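PDB 4YO7: sugar ABC transporter (Sugar-binding protein) from Bacillus halodurans, which binds myo-inositol and, as a member of the bacterial solute-binding protein 2 family, probably serves as the capture component of a sugar-type ABC importer. Local coordinates for residues T143-S153 with V304-E312; A83-V94 with V107-I118. All coordinates share one frame; numbering follows the deposited sequence.

How the contacts relate
Both contacts belong to the lobe built on the six-stranded parallel sheet, with centres 20 Å apart and nearest atoms about 7 Å apart. Contact 1 joins strand 144-147 to the outermost strand 307-308, then follows both segments beyond the strands to where Tyr311 packs; backbone ladder bonds are joined by side-chain bonds from Asp306, Ser148 and Gln152. Contact 2 lies against the sheet, where helices 87-100 and 112-125 pack side by side; there side chains do the work, through one glutamine amide and aliphatic residues. Both are partly buried: contact 1 has buried Phe145 and Tyr311 but exposed Met308 and Asp306, contact 2 buried Gln90, Val94 and Ile118, with more exposed residues at the helix starts.

Contact 1. Residues T143-S153 with V304-E312; sequences TAFVGSESIQS and VEDAMIPYE
Val146 pairs with Ala307 and Gly147 with Met308 in a short parallel ladder. Ala307 N donates to Phe145 O (2.9 Å), Gly147 N to Ala307 O, and Ile309 N to Gly147 O (2.8 Å). Asp306 extends the ladder backwards, its OD1 receiving Phe145 N at 2.9 Å from above the carboxylate plane.

Other polar links follow the strands. Ser148 OG lies beside its backbone N (chi1 -61°), where it donates to Ile309 O over 2.7 Å. The extended Gln152 chain brings OE1 to Tyr311 N at 3.1 Å, with the donor above the amide plane.

Among nonpolar contacts, the bent selenomethionine Met308 sets SE in the plane of the Phe145 ring, 3.5 Å from CD2, an edge-on Met-aromatic contact. Gly147 suits its place because a CB would collide with that ring. The Tyr311 ring is covered by Ser153 CB, 3.3 Å from its centroid, and on the opposite face by Ser148 CB, nearer the rim; small serines suit such close CH-pi contacts. The Tyr311 OH bonds to Arg186, a myo-inositol pocket residue. Two adjacent segments crossing from one lobe's sheet toward the other are consistent with the hinge of type I periplasmic binding proteins.

Contact 2. Residues A83-V94 with V107-I118; sequences AQNDSTQQMAQV and VNPVDTTSAVDI
Ser87 and Val110 bring the two backbones together where helices 87-94 and 112-118 begin, and the helices then run nearly parallel, their axes 10.5 Å apart at closest and crossing at -15°.

Gln90 carries the polar part of the contact. With CG opposite the backbone N (chi1 -173°) and the chain extended beyond it, the amide reaches the loop after strand 104-107. There OE1 accepts Val110 N at 2.9 Å in a nearly straight bond (168°), while NE2 donates to Asn108 O at 2.9 Å, the acceptor lying in the Gln90 amide plane. A water 2.7 Å from OE1 and Ser51 OG bonded to NE2 complete the grip, so this buried amide has two partners at each end and its flip is fixed. A leucine here would probably leave Asn108 O and Val110 N without their amide mates and let the loop shift.

Beta-branched Val110 lies alongside the amide, CG2 against Gln90 CD and Ala83 CB, CG1 touching Asn85 O at 3.6 Å. Asp111 caps helix 112-125 through OD2, which takes Ser114 N on its syn side, while OD1 faces Ser87 CB at 3.3 Å and shares a water with Ser87 OG. Small Ser87 and Ser114 let the helix starts come close. Farther along the helices, Met91 CE lies 3.9 Å from Ile118 CG1, and buried Val94 packs against Ile118 and Val107, touching CG2 of each.

Met121 and Val122 continue this apolar seam along helix 112-125, and Ile129 of strand 129-132 lies beneath Val107 and Ile118, in successive beta-alpha units of the parallel sheet.

Contact 1. Residues T143-S153 with V304-E312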
loop_
_atom_site.group_PDB
_atom_site.type_symbol
_atom_site.label_atom_id
_atom_site.label_comp_id
_atom_site.label_asym_id
_atom_site.label_seq_id
_atom_site.Cartn_x
_atom_site.Cartn_y
_atom_site.Cartn_z
ATOM N N THR A 143 11.970 11.062 -10.512
ATOM C CA THR A 143 12.031 10.808 -11.956
ATOM C C THR A 143 10.745 10.154 -12.455
ATOM O O THR A 143 10.286 10.431 -13.549
ATOM C CB THR A 143 13.213 9.928 -12.307
ATOM O OG1 THR A 143 14.361 10.465 -11.661
ATOM C CG2 THR A 143 13.447 9.878 -13.814
ATOM N N ALA A 144 10.167 9.293 -11.629
ATOM C CA ALA A 144 8.868 8.692 -11.932
ATOM C C ALA A 144 8.276 8.093 -10.679
ATOM O O ALA A 144 9.002 7.784 -9.745
ATOM C CB ALA A 144 9.000 7.611 -13.031
ATOM N N PHE A 145 6.951 7.944 -10.698
ATOM C CA PHE A 145 6.194 7.253 -9.647
ATOM C C PHE A 145 5.496 6.049 -10.256
ATOM O O PHE A 145 4.869 6.168 -11.319
ATOM C CB PHE A 145 5.140 8.166 -8.991
ATOM C CG PHE A 145 4.312 7.466 -7.954
ATOM C CD1 PHE A 145 4.865 7.152 -6.723
ATOM C CD2 PHE A 145 3.005 7.079 -8.215
ATOM C CE1 PHE A 145 4.132 6.476 -5.774
ATOM C CE2 PHE A 145 2.248 6.421 -7.233
ATOM C CZ PHE A 145 2.815 6.118 -6.020
ATOM N N VAL A 146 5.624 4.914 -9.580
ATOM C CA VAL A 146 4.938 3.672 -9.945
ATOM C C VAL A 146 4.114 3.220 -8.753
ATOM O O VAL A 146 4.660 2.902 -7.706
ATOM C CB VAL A 146 5.930 2.559 -10.352
ATOM C CG1 VAL A 146 5.181 1.300 -10.692
ATOM C CG2 VAL A 146 6.758 3.016 -11.544
ATOM N N GLY A 147 2.799 3.229 -8.906
ATOM C CA GLY A 147 1.923 2.886 -7.801
ATOM C C GLY A 147 0.479 3.101 -8.160
ATOM O O GLY A 147 0.126 3.101 -9.320
ATOM N N SER A 148 -0.356 3.281 -7.139
ATOM C CA SER A 148 -1.784 3.397 -7.327
ATOM C C SER A 148 -2.308 4.560 -6.511
ATOM O O SER A 148 -1.724 4.940 -5.502
ATOM C CB SER A 148 -2.463 2.100 -6.919
ATOM O OG SER A 148 -2.000 1.033 -7.726
ATOM N N GLU A 149 -3.423 5.119 -6.947
ATOM C CA GLU A 149 -3.926 6.361 -6.365
ATOM C C GLU A 149 -4.769 6.084 -5.118
ATOM O O GLU A 149 -5.891 5.590 -5.215
ATOM C CB GLU A 149 -4.754 7.108 -7.405
ATOM C CG GLU A 149 -5.299 8.439 -6.913
ATOM C CD GLU A 149 -4.218 9.504 -6.828
ATOM O OE1 GLU A 149 -3.468 9.676 -7.822
ATOM O OE2 GLU A 149 -4.116 10.172 -5.771
ATOM N N SER A 150 -4.217 6.399 -3.956
ATOM C CA SER A 150 -4.785 5.957 -2.702
ATOM C C SER A 150 -6.236 6.341 -2.483
ATOM O O SER A 150 -7.023 5.512 -2.017
ATOM C CB SER A 150 -3.948 6.518 -1.552
ATOM O OG SER A 150 -2.644 5.990 -1.608
ATOM N N ILE A 151 -6.600 7.583 -2.796
ATOM C CA ILE A 151 -7.965 8.009 -2.500
ATOM C C ILE A 151 -8.975 7.167 -3.285
ATOM O O ILE A 151 -10.084 6.939 -2.784
ATOM C CB ILE A 151 -8.188 9.500 -2.785
ATOM C CG1 ILE A 151 -9.522 9.947 -2.188
ATOM C CG2 ILE A 151 -8.087 9.787 -4.255
ATOM C CD1 ILE A 151 -9.724 11.417 -2.134
ATOM N N GLN A 152 -8.579 6.686 -4.473
ATOM C CA GLN A 152 -9.434 5.835 -5.316
ATOM C C GLN A 152 -9.791 4.548 -4.551
ATOM O O GLN A 152 -10.946 4.087 -4.593
ATOM C CB GLN A 152 -8.743 5.508 -6.671
ATOM C CG GLN A 152 -9.403 4.376 -7.521
ATOM C CD GLN A 152 -8.696 4.051 -8.884
ATOM O OE1 GLN A 152 -7.559 3.539 -8.944
ATOM N NE2 GLN A 152 -9.409 4.312 -9.976
ATOM N N SER A 153 -8.827 3.965 -3.844
ATOM C CA SER A 153 -9.139 2.745 -3.096
ATOM C C SER A 153 -10.105 3.007 -1.922
ATOM O O SER A 153 -10.992 2.178 -1.654
ATOM C CB SER A 153 -7.866 2.042 -2.607
ATOM O OG SER A 153 -7.131 2.718 -1.616
ATOM N N VAL A 304 11.697 8.458 -18.739
ATOM C CA VAL A 304 10.644 7.567 -18.287
ATOM C C VAL A 304 9.419 8.374 -17.884
ATOM O O VAL A 304 9.411 9.601 -17.915
ATOM C CB VAL A 304 11.136 6.684 -17.110
ATOM C CG1 VAL A 304 12.257 5.779 -17.584
ATOM C CG2 VAL A 304 11.590 7.525 -15.962
ATOM N N GLU A 305 8.362 7.674 -17.540
ATOM C CA GLU A 305 7.156 8.334 -17.105
ATOM C C GLU A 305 6.496 7.519 -16.010
ATOM O O GLU A 305 6.839 6.349 -15.786
ATOM C CB GLU A 305 6.209 8.522 -18.283
ATOM C CG GLU A 305 5.806 7.224 -18.932
ATOM C CD GLU A 305 4.974 7.438 -20.186
ATOM O OE1 GLU A 305 5.393 8.249 -21.040
ATOM O OE2 GLU A 305 3.903 6.801 -20.317
ATOM N N ASP A 306 5.556 8.156 -15.336
ATOM C CA ASP A 306 4.799 7.489 -14.269
ATOM C C ASP A 306 4.022 6.285 -14.780
ATOM O O ASP A 306 3.601 6.234 -15.938
ATOM C CB ASP A 306 3.805 8.433 -13.637
ATOM C CG ASP A 306 4.448 9.629 -12.950
ATOM O OD1 ASP A 306 5.673 9.646 -12.731
ATOM O OD2 ASP A 306 3.680 10.545 -12.594
ATOM N N ALA A 307 3.773 5.340 -13.887
ATOM C CA ALA A 307 2.848 4.254 -14.151
ATOM C C ALA A 307 1.849 4.171 -13.013
ATOM O O ALA A 307 2.192 3.751 -11.921
ATOM C CB ALA A 307 3.597 2.967 -14.306
HETATM N N MSE A 308 0.624 4.609 -13.279
HETATM C CA MSE A 308 -0.460 4.567 -12.302
HETATM C C MSE A 308 -1.314 3.361 -12.588
HETATM O O MSE A 308 -2.012 3.319 -13.598
HETATM C CB MSE A 308 -1.335 5.810 -12.373
HETATM C CG MSE A 308 -0.643 7.097 -12.165
HETATM SE SE MSE A 308 0.231 7.130 -10.425
HETATM C CE MSE A 308 -1.146 6.539 -9.293
ATOM N N ILE A 309 -1.261 2.381 -11.703
ATOM C CA ILE A 309 -1.982 1.147 -11.910
ATOM C C ILE A 309 -3.303 1.221 -11.145
ATOM O O ILE A 309 -3.312 1.600 -9.973
ATOM C CB ILE A 309 -1.142 -0.054 -11.441
ATOM C CG1 ILE A 309 0.230 -0.010 -12.135
ATOM C CG2 ILE A 309 -1.892 -1.354 -11.719
ATOM C CD1 ILE A 309 1.244 -1.029 -11.630
ATOM N N PRO A 310 -4.426 0.871 -11.802
ATOM C CA PRO A 310 -5.708 1.044 -11.119
ATOM C C PRO A 310 -5.905 0.108 -9.943
ATOM O O PRO A 310 -5.437 -1.020 -9.951
ATOM C CB PRO A 310 -6.747 0.723 -12.198
ATOM C CG PRO A 310 -6.035 0.804 -13.477
ATOM C CD PRO A 310 -4.601 0.466 -13.211
ATOM N N TYR A 311 -6.581 0.616 -8.926
ATOM C CA TYR A 311 -7.207 -0.208 -7.916
ATOM C C TYR A 311 -8.486 -0.849 -8.492
ATOM O O TYR A 311 -9.134 -0.245 -9.354
ATOM C CB TYR A 311 -7.578 0.631 -6.703
ATOM C CG TYR A 311 -6.486 0.962 -5.717
ATOM C CD1 TYR A 311 -6.028 0.008 -4.821
ATOM C CD2 TYR A 311 -5.980 2.241 -5.622
ATOM C CE1 TYR A 311 -5.083 0.314 -3.865
ATOM C CE2 TYR A 311 -5.018 2.562 -4.673
ATOM C CZ TYR A 311 -4.587 1.582 -3.793
ATOM O OH TYR A 311 -3.663 1.879 -2.830
ATOM N N GLU A 312 -8.857 -2.043 -8.019
ATOM C CA GLU A 312 -10.078 -2.725 -8.487
ATOM C C GLU A 312 -10.890 -3.278 -7.324
ATOM O O GLU A 312 -10.369 -4.004 -6.480
ATOM C CB GLU A 312 -9.723 -3.864 -9.453
ATOM C CG GLU A 312 -8.826 -3.434 -10.619
ATOM C CD GLU A 312 -8.434 -4.580 -11.541
ATOM O OE1 GLU A 312 -9.155 -5.596 -11.599
ATOM O OE2 GLU A 312 -7.396 -4.455 -12.224
HETATM O O HOH W 1 -1.865 3.725 -2.690
HETATM O O HOH W 2 -3.306 -1.475 -8.107
HETATM O O HOH W 3 -4.512 4.077 -9.360
#

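Contact 2. Residues A83-V94 with V107-I118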
loop_
_atom_site.group_PDB
_atom_site.type_symbol
_atom_site.label_atom_id
_atom_site.label_comp_id
_atom_site.label_asym_id
_atom_site.label_seq_id
_atom_site.Cartn_x
_atom_site.Cartn_y
_atom_site.Cartn_z
ATOM N N ALA A 83 14.732 -1.104 4.630
ATOM C CA ALA A 83 14.925 -0.034 5.609
ATOM C C ALA A 83 14.396 -0.386 6.992
ATOM O O ALA A 83 14.673 0.338 7.939
ATOM C CB ALA A 83 14.271 1.241 5.132
ATOM N N GLN A 84 13.632 -1.474 7.097
ATOM C CA GLN A 84 13.069 -1.934 8.382
ATOM C C GLN A 84 12.308 -0.827 9.116
ATOM O O GLN A 84 12.463 -0.628 10.332
ATOM C CB GLN A 84 14.185 -2.506 9.266
ATOM C CG GLN A 84 14.864 -3.687 8.615
ATOM C CD GLN A 84 16.053 -4.224 9.424
ATOM O OE1 GLN A 84 17.061 -3.548 9.599
ATOM N NE2 GLN A 84 15.923 -5.431 9.917
ATOM N N ASN A 85 11.520 -0.086 8.348
ATOM C CA ASN A 85 10.709 1.032 8.843
ATOM C C ASN A 85 11.474 2.144 9.534
ATOM O O ASN A 85 10.903 2.900 10.313
ATOM C CB ASN A 85 9.642 0.499 9.809
ATOM C CG ASN A 85 8.702 -0.465 9.142
ATOM O OD1 ASN A 85 8.076 -0.129 8.135
ATOM N ND2 ASN A 85 8.603 -1.687 9.680
ATOM N N ASP A 86 12.759 2.256 9.224
ATOM C CA ASP A 86 13.655 3.218 9.854
ATOM C C ASP A 86 14.150 4.234 8.812
ATOM O O ASP A 86 14.873 3.878 7.885
ATOM C CB ASP A 86 14.820 2.458 10.492
ATOM C CG ASP A 86 15.773 3.350 11.273
ATOM O OD1 ASP A 86 15.997 4.507 10.888
ATOM O OD2 ASP A 86 16.340 2.865 12.272
ATOM N N SER A 87 13.736 5.492 8.956
ATOM C CA SER A 87 14.081 6.494 7.936
ATOM C C SER A 87 15.561 6.799 7.920
ATOM O O SER A 87 16.100 7.126 6.873
ATOM C CB SER A 87 13.307 7.795 8.132
ATOM O OG SER A 87 13.569 8.309 9.402
ATOM N N THR A 88 16.233 6.684 9.062
ATOM C CA THR A 88 17.675 6.900 9.082
ATOM C C THR A 88 18.391 5.795 8.318
ATOM O O THR A 88 19.333 6.044 7.560
ATOM C CB THR A 88 18.198 6.976 10.521
ATOM O OG1 THR A 88 17.511 8.035 11.203
ATOM C CG2 THR A 88 19.684 7.261 10.547
ATOM N N GLN A 89 17.928 4.570 8.483
ATOM C CA GLN A 89 18.476 3.467 7.708
ATOM C C GLN A 89 18.221 3.644 6.217
ATOM O O GLN A 89 19.118 3.404 5.409
ATOM C CB GLN A 89 17.891 2.150 8.209
ATOM C CG GLN A 89 18.450 0.919 7.576
ATOM C CD GLN A 89 18.183 -0.311 8.447
ATOM O OE1 GLN A 89 18.367 -0.269 9.662
ATOM N NE2 GLN A 89 17.723 -1.386 7.840
ATOM N N GLN A 90 17.020 4.081 5.838
ATOM C CA GLN A 90 16.728 4.300 4.424
ATOM C C GLN A 90 17.615 5.390 3.850
ATOM O O GLN A 90 18.132 5.237 2.742
ATOM C CB GLN A 90 15.266 4.652 4.194
ATOM C CG GLN A 90 14.908 4.709 2.730
ATOM C CD GLN A 90 13.405 4.617 2.511
ATOM O OE1 GLN A 90 12.657 5.520 2.886
ATOM N NE2 GLN A 90 12.962 3.521 1.923
HETATM N N MSE A 91 17.785 6.494 4.589
HETATM C CA MSE A 91 18.694 7.552 4.147
HETATM C C MSE A 91 20.124 7.034 3.988
HETATM O O MSE A 91 20.777 7.390 3.019
HETATM C CB MSE A 91 18.664 8.749 5.115
HETATM C CG MSE A 91 17.306 9.408 5.201
HETATM SE SE MSE A 91 17.488 11.315 5.073
HETATM C CE MSE A 91 18.423 11.336 3.332
ATOM N N ALA A 92 20.585 6.172 4.890
ATOM C CA ALA A 92 21.946 5.625 4.799
ATOM C C ALA A 92 22.097 4.699 3.590
ATOM O O ALA A 92 23.140 4.682 2.942
ATOM C CB ALA A 92 22.332 4.883 6.092
ATOM N N GLN A 93 21.055 3.943 3.271
ATOM C CA GLN A 93 21.053 3.109 2.082
ATOM C C GLN A 93 21.141 3.938 0.821
ATOM O O GLN A 93 21.920 3.655 -0.074
ATOM C CB GLN A 93 19.803 2.210 2.085
ATOM C CG GLN A 93 19.866 1.219 3.222
ATOM C CD GLN A 93 18.589 0.437 3.485
ATOM O OE1 GLN A 93 17.517 0.767 2.981
ATOM N NE2 GLN A 93 18.711 -0.622 4.297
ATOM N N VAL A 94 20.347 4.986 0.757
ATOM C CA VAL A 94 20.379 5.877 -0.402
ATOM C C VAL A 94 21.719 6.592 -0.543
ATOM O O VAL A 94 22.255 6.689 -1.644
ATOM C CB VAL A 94 19.208 6.874 -0.311
ATOM C CG1 VAL A 94 19.280 7.939 -1.403
ATOM C CG2 VAL A 94 17.909 6.108 -0.443
ATOM N N VAL A 107 13.111 3.753 -4.557
ATOM C CA VAL A 107 12.740 3.911 -3.143
ATOM C C VAL A 107 11.238 3.760 -2.922
ATOM O O VAL A 107 10.432 4.320 -3.648
ATOM C CB VAL A 107 13.149 5.292 -2.586
ATOM C CG1 VAL A 107 12.629 5.509 -1.158
ATOM C CG2 VAL A 107 14.648 5.429 -2.601
ATOM N N ASN A 108 10.906 2.982 -1.901
ATOM C CA ASN A 108 9.577 2.914 -1.289
ATOM C C ASN A 108 9.650 3.654 0.095
ATOM O O ASN A 108 10.194 3.101 1.038
ATOM C CB ASN A 108 9.225 1.423 -1.182
ATOM C CG ASN A 108 8.012 1.143 -0.365
ATOM O OD1 ASN A 108 8.111 0.538 0.688
ATOM N ND2 ASN A 108 6.832 1.512 -0.878
ATOM N N PRO A 109 9.201 4.932 0.187
ATOM C CA PRO A 109 9.638 5.749 1.339
ATOM C C PRO A 109 9.052 5.356 2.680
ATOM O O PRO A 109 7.862 5.141 2.782
ATOM C CB PRO A 109 9.150 7.162 1.018
ATOM C CG PRO A 109 8.525 7.108 -0.323
ATOM C CD PRO A 109 8.584 5.746 -0.886
ATOM N N VAL A 110 9.902 5.332 3.692
ATOM C CA VAL A 110 9.479 5.080 5.051
ATOM C C VAL A 110 8.509 6.142 5.542
ATOM O O VAL A 110 7.523 5.817 6.192
ATOM C CB VAL A 110 10.715 4.975 5.966
ATOM C CG1 VAL A 110 10.329 4.977 7.457
ATOM C CG2 VAL A 110 11.488 3.714 5.584
ATOM N N ASP A 111 8.751 7.405 5.220
ATOM C CA ASP A 111 7.825 8.458 5.637
ATOM C C ASP A 111 7.891 9.652 4.694
ATOM O O ASP A 111 8.815 9.783 3.910
ATOM C CB ASP A 111 8.099 8.887 7.082
ATOM C CG ASP A 111 9.372 9.709 7.235
ATOM O OD1 ASP A 111 10.365 9.153 7.725
ATOM O OD2 ASP A 111 9.390 10.907 6.879
ATOM N N THR A 112 6.868 10.492 4.746
ATOM C CA THR A 112 6.699 11.500 3.709
ATOM C C THR A 112 7.623 12.694 3.902
ATOM O O THR A 112 7.821 13.449 2.983
ATOM C CB THR A 112 5.268 12.004 3.672
ATOM O OG1 THR A 112 4.922 12.449 4.986
ATOM C CG2 THR A 112 4.337 10.890 3.223
ATOM N N THR A 113 8.193 12.833 5.091
ATOM C CA THR A 113 9.105 13.933 5.359
ATOM C C THR A 113 10.499 13.615 4.840
ATOM O O THR A 113 11.072 14.382 4.058
ATOM C CB THR A 113 9.146 14.243 6.873
ATOM O OG1 THR A 113 7.851 14.687 7.285
ATOM C CG2 THR A 113 10.152 15.332 7.188
ATOM N N SER A 114 11.030 12.459 5.220
ATOM C CA SER A 114 12.368 12.080 4.783
ATOM C C SER A 114 12.381 11.790 3.282
ATOM O O SER A 114 13.420 11.951 2.632
ATOM C CB SER A 114 12.889 10.874 5.576
ATOM O OG SER A 114 12.101 9.727 5.417
ATOM N N ALA A 115 11.240 11.386 2.733
ATOM C CA ALA A 115 11.125 11.160 1.290
ATOM C C ALA A 115 11.612 12.386 0.518
ATOM O O ALA A 115 12.262 12.267 -0.526
ATOM C CB ALA A 115 9.697 10.842 0.907
ATOM N N VAL A 116 11.235 13.573 0.988
ATOM C CA VAL A 116 11.627 14.803 0.282
ATOM C C VAL A 116 13.134 14.999 0.318
ATOM O O VAL A 116 13.753 15.341 -0.693
ATOM C CB VAL A 116 10.928 16.047 0.890
ATOM C CG1 VAL A 116 11.389 17.340 0.210
ATOM C CG2 VAL A 116 9.429 15.895 0.756
ATOM N N ASP A 117 13.738 14.776 1.478
ATOM C CA ASP A 117 15.185 14.884 1.589
ATOM C C ASP A 117 15.906 13.865 0.695
ATOM O O ASP A 117 16.942 14.175 0.088
ATOM C CB ASP A 117 15.622 14.695 3.034
ATOM C CG ASP A 117 15.052 15.749 3.960
ATOM O OD1 ASP A 117 14.954 16.919 3.557
ATOM O OD2 ASP A 117 14.682 15.391 5.084
ATOM N N ILE A 118 15.366 12.651 0.632
ATOM C CA ILE A 118 15.916 11.609 -0.220
ATOM C C ILE A 118 15.867 12.019 -1.686
ATOM O O ILE A 118 16.873 11.940 -2.390
ATOM C CB ILE A 118 15.150 10.275 -0.010
ATOM C CG1 ILE A 118 15.529 9.681 1.353
ATOM C CG2 ILE A 118 15.430 9.287 -1.147
ATOM C CD1 ILE A 118 14.704 8.458 1.767
HETATM O O HOH W 4 11.829 10.826 9.252
HETATM O O HOH W 5 11.466 7.887 3.498
#